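Putative fimbriae assembly chaperone (Salmonella typhimurium, PDB 2CO7) probably acts as a periplasmic chaperone that folds and caps fimbrial subunits before their assembly into Saf fimbriae. Local coordinates at residues Lys127-Pro132 / Pro162-Leu167. Sequence-based numbering, arbitrary orientation.
Sequences KLIFRP and PFYMNL. With SO4 (sulfate ion), chain D.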
ATOM      1  N   LYS B 127      -0.083  -7.787   3.527  1.00 18.72           N
ATOM      2  CA  LYS B 127      -0.849  -8.453   4.569  1.00 18.73           C
ATOM      3  C   LYS B 127      -0.076  -9.632   5.138  1.00 19.49           C
ATOM      4  O   LYS B 127       0.479 -10.465   4.386  1.00 19.93           O
ATOM      5  CB  LYS B 127      -2.217  -8.907   4.040  1.00 17.34           C
ATOM      6  CG  LYS B 127      -3.047  -7.749   3.534  1.00 17.59           C
ATOM      7  CD  LYS B 127      -4.319  -8.221   2.825  1.00 18.93           C
ATOM      8  CE  LYS B 127      -5.082  -6.982   2.305  1.00 19.25           C
ATOM      9  NZ  LYS B 127      -6.156  -7.341   1.307  1.00 22.70           N
ATOM     10  N   LEU B 128      -0.039  -9.659   6.471  1.00 19.47           N
ATOM     11  CA  LEU B 128       0.507 -10.782   7.227  1.00 19.65           C
ATOM     12  C   LEU B 128      -0.687 -11.379   7.985  1.00 19.36           C
ATOM     13  O   LEU B 128      -1.201 -10.803   8.973  1.00 18.67           O
ATOM     14  CB  LEU B 128       1.591 -10.305   8.194  1.00 19.69           C
ATOM     15  CG  LEU B 128       2.062 -11.346   9.216  1.00 19.00           C
ATOM     16  CD1 LEU B 128       2.745 -12.512   8.426  1.00 18.28           C
ATOM     17  CD2 LEU B 128       3.072 -10.717  10.192  1.00 21.79           C
ATOM     18  N   ILE B 129      -1.131 -12.522   7.515  1.00 18.20           N
ATOM     19  CA  ILE B 129      -2.418 -13.069   7.967  1.00 19.48           C
ATOM     20  C   ILE B 129      -2.168 -14.226   8.880  1.00 19.50           C
ATOM     21  O   ILE B 129      -1.640 -15.273   8.446  1.00 20.41           O
ATOM     22  CB  ILE B 129      -3.379 -13.423   6.795  1.00 18.70           C
ATOM     23  CG1 ILE B 129      -3.614 -12.183   5.887  1.00 20.51           C
ATOM     24  CG2 ILE B 129      -4.765 -13.934   7.311  1.00 20.02           C
ATOM     25  CD1 ILE B 129      -4.333 -12.480   4.505  1.00 19.89           C
ATOM     26  N   PHE B 130      -2.587 -14.039  10.140  1.00 19.09           N
ATOM     27  CA  PHE B 130      -2.412 -15.076  11.134  1.00 18.60           C
ATOM     28  C   PHE B 130      -3.575 -16.076  11.120  1.00 18.10           C
ATOM     29  O   PHE B 130      -4.708 -15.674  11.302  1.00 17.99           O
ATOM     30  CB  PHE B 130      -2.208 -14.466  12.528  1.00 18.62           C
ATOM     31  CG  PHE B 130      -1.934 -15.492  13.578  1.00 20.06           C
ATOM     32  CD1 PHE B 130      -0.651 -16.038  13.713  1.00 18.68           C
ATOM     33  CD2 PHE B 130      -2.949 -15.904  14.446  1.00 19.92           C
ATOM     34  CE1 PHE B 130      -0.384 -17.021  14.751  1.00 17.37           C
ATOM     35  CE2 PHE B 130      -2.705 -16.848  15.458  1.00 21.93           C
ATOM     36  CZ  PHE B 130      -1.416 -17.412  15.604  1.00 21.66           C
ATOM     37  N   ARG B 131      -3.273 -17.354  10.919  1.00 16.77           N
ATOM     38  CA  ARG B 131      -4.293 -18.407  10.830  1.00 17.54           C
ATOM     39  C   ARG B 131      -4.125 -19.426  11.980  1.00 18.98           C
ATOM     40  O   ARG B 131      -3.174 -20.277  11.986  1.00 17.70           O
ATOM     41  CB  ARG B 131      -4.237 -19.080   9.450  1.00 17.52           C
ATOM     42  CG  ARG B 131      -5.404 -20.076   9.197  1.00 17.74           C
ATOM     43  CD  ARG B 131      -5.381 -20.580   7.802  1.00 15.04           C
ATOM     44  NE  ARG B 131      -5.540 -19.458   6.856  1.00 17.46           N
ATOM     45  CZ  ARG B 131      -5.275 -19.520   5.561  1.00 19.64           C
ATOM     46  NH1 ARG B 131      -4.839 -20.661   4.999  1.00 18.07           N
ATOM     47  NH2 ARG B 131      -5.447 -18.435   4.824  1.00 21.62           N
ATOM     48  N   PRO B 132      -5.030 -19.340  12.969  1.00 19.09           N
ATOM     49  CA  PRO B 132      -5.067 -20.306  14.064  1.00 19.90           C
ATOM     50  C   PRO B 132      -5.119 -21.730  13.518  1.00 20.99           C
ATOM     51  O   PRO B 132      -5.658 -21.964  12.434  1.00 20.32           O
ATOM     52  CB  PRO B 132      -6.347 -19.936  14.822  1.00 19.63           C
ATOM     53  CG  PRO B 132      -6.508 -18.465  14.533  1.00 19.88           C
ATOM     54  CD  PRO B 132      -6.079 -18.304  13.123  1.00 19.75           C
ATOM     55  N   PRO B 162     -14.447 -17.817   9.019  1.00 21.42           N
ATOM     56  CA  PRO B 162     -13.305 -17.349   9.816  1.00 21.14           C
ATOM     57  C   PRO B 162     -12.162 -16.681   9.069  1.00 20.75           C
ATOM     58  O   PRO B 162     -11.169 -16.350   9.718  1.00 21.33           O
ATOM     59  CB  PRO B 162     -12.792 -18.625  10.505  1.00 21.75           C
ATOM     60  CG  PRO B 162     -13.278 -19.757   9.617  1.00 23.25           C
ATOM     61  CD  PRO B 162     -14.545 -19.293   8.975  1.00 21.73           C
ATOM     62  N   PHE B 163     -12.304 -16.425   7.760  1.00 20.01           N
ATOM     63  CA  PHE B 163     -11.181 -15.954   6.944  1.00 19.28           C
ATOM     64  C   PHE B 163     -11.313 -14.515   6.535  1.00 19.42           C
ATOM     65  O   PHE B 163     -12.420 -14.064   6.276  1.00 19.82           O
ATOM     66  CB  PHE B 163     -11.061 -16.771   5.649  1.00 19.40           C
ATOM     67  CG  PHE B 163     -10.753 -18.227   5.876  1.00 18.92           C
ATOM     68  CD1 PHE B 163     -11.796 -19.163   5.930  1.00 19.37           C
ATOM     69  CD2 PHE B 163      -9.461 -18.659   6.111  1.00 21.11           C
ATOM     70  CE1 PHE B 163     -11.535 -20.507   6.159  1.00 20.50           C
ATOM     71  CE2 PHE B 163      -9.180 -20.013   6.326  1.00 21.06           C
ATOM     72  CZ  PHE B 163     -10.230 -20.939   6.359  1.00 19.95           C
ATOM     73  N   TYR B 164     -10.180 -13.810   6.390  1.00 19.12           N
ATOM     74  CA  TYR B 164     -10.202 -12.624   5.548  1.00 18.89           C
ATOM     75  C   TYR B 164     -10.452 -13.024   4.112  1.00 19.66           C
ATOM     76  O   TYR B 164      -9.792 -13.926   3.595  1.00 19.04           O
ATOM     77  CB  TYR B 164      -8.891 -11.814   5.613  1.00 19.80           C
ATOM     78  CG  TYR B 164      -8.729 -11.194   6.967  1.00 18.91           C
ATOM     79  CD1 TYR B 164      -9.113  -9.882   7.201  1.00 22.02           C
ATOM     80  CD2 TYR B 164      -8.246 -11.954   8.038  1.00 21.71           C
ATOM     81  CE1 TYR B 164      -8.994  -9.318   8.471  1.00 21.99           C
ATOM     82  CE2 TYR B 164      -8.109 -11.385   9.326  1.00 20.88           C
ATOM     83  CZ  TYR B 164      -8.500 -10.090   9.527  1.00 21.34           C
ATOM     84  OH  TYR B 164      -8.361  -9.514  10.766  1.00 21.92           O
ATOM     85  N   MET B 165     -11.349 -12.285   3.458  1.00 18.43           N
ATOM     86  CA  MET B 165     -11.755 -12.585   2.081  1.00 18.97           C
ATOM     87  C   MET B 165     -11.242 -11.445   1.204  1.00 19.62           C
ATOM     88  O   MET B 165     -11.757 -10.327   1.227  1.00 19.63           O
ATOM     89  CB  MET B 165     -13.292 -12.717   2.002  1.00 20.60           C
ATOM     90  CG  MET B 165     -13.822 -14.027   2.565  1.00 19.53           C
ATOM     91  SD  MET B 165     -13.412 -15.418   1.445  1.00 20.48           S
ATOM     92  CE  MET B 165     -13.927 -16.842   2.429  1.00 22.63           C
ATOM     93  N   ASN B 166     -10.180 -11.727   0.473  1.00 18.94           N
ATOM     94  CA  ASN B 166      -9.514 -10.707  -0.285  1.00 19.68           C
ATOM     95  C   ASN B 166     -10.047 -10.851  -1.690  1.00 20.13           C
ATOM     96  O   ASN B 166      -9.570 -11.680  -2.451  1.00 20.40           O
ATOM     97  CB  ASN B 166      -8.002 -10.928  -0.175  1.00 21.19           C
ATOM     98  CG  ASN B 166      -7.525 -10.749   1.250  1.00 22.52           C
ATOM     99  OD1 ASN B 166      -7.615  -9.642   1.815  1.00 21.66           O
ATOM    100  ND2 ASN B 166      -7.069 -11.839   1.871  1.00 22.76           N
ATOM    101  N   LEU B 167     -11.057 -10.050  -2.016  1.00 19.93           N
ATOM    102  CA  LEU B 167     -11.782 -10.233  -3.266  1.00 21.31           C
ATOM    103  C   LEU B 167     -11.087  -9.554  -4.447  1.00 21.12           C
ATOM    104  O   LEU B 167     -10.534  -8.470  -4.325  1.00 21.32           O
ATOM    105  CB  LEU B 167     -13.235  -9.752  -3.151  1.00 22.45           C
ATOM    106  CG  LEU B 167     -14.277 -10.631  -2.414  1.00 25.21           C
ATOM    107  CD1 LEU B 167     -13.768 -11.933  -1.767  1.00 29.23           C
ATOM    108  CD2 LEU B 167     -14.958  -9.737  -1.400  1.00 30.48           C
TER
HETATM  109  S   SO4 D1221      -8.007  -4.452  -0.324  1.00 16.20           S
HETATM  110  O1  SO4 D1221      -7.680  -3.633  -1.506  1.00 17.65           O
HETATM  111  O2  SO4 D1221      -6.815  -4.632   0.494  1.00 14.85           O
HETATM  112  O3  SO4 D1221      -9.050  -3.708   0.380  1.00 14.12           O
HETATM  113  O4  SO4 D1221      -8.635  -5.728  -0.710  1.00 15.91           O
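Lys-127 reaches across to Asn-166 and makes the one hydrogen bond between strand residues 127-131 and segment 162-167, NZ to OD1 at 2.8 Å. The ammonium nitrogen sits above the amide's carbonyl plane, 48° out of it, rather than on a lone pair. Beyond CG the lysine chain is fully extended, which carries NZ past the asparagine to O2 of a sulfate ion, 2.9 Å away, and to a backbone hydrogen bond with the chain of another protein. With Arg-20 beside Asn-166, this is consistent with the cleft lysine and arginine by which the family binds a subunit's C-terminal end. The sulfate, probably from the crystallisation liquor, is also held by the backbone N of Tyr-182.

Against this short polar grip, Ile-129 makes two looser contacts in the middle, CG2 obliquely with Tyr-164 CD2 (4.1 Å) and CD1 with ND2 of Asn-166 (3.9 Å). At the far end Arg-131 and Phe-163 pack with planes 83° apart. The ring presents its edge, CE2 standing 3.7 Å from NE over the rim of one guanidinium face. A bend at chi3 (-61°) turns the guanidinium to this position, and salt bridges from NE to Glu-90 and from NH2 to Asp-208 probably restrict its rotation. All six touching residues are buried, but only side chains meet.

The contact joins the two immunoglobulin-like domains of a PapD-type chaperone at their cleft: strand 116-131 lies between strands 91-100 and 20-24, whereas the loop precedes strand 167-168, with Phe-163 resting on helix 139-142.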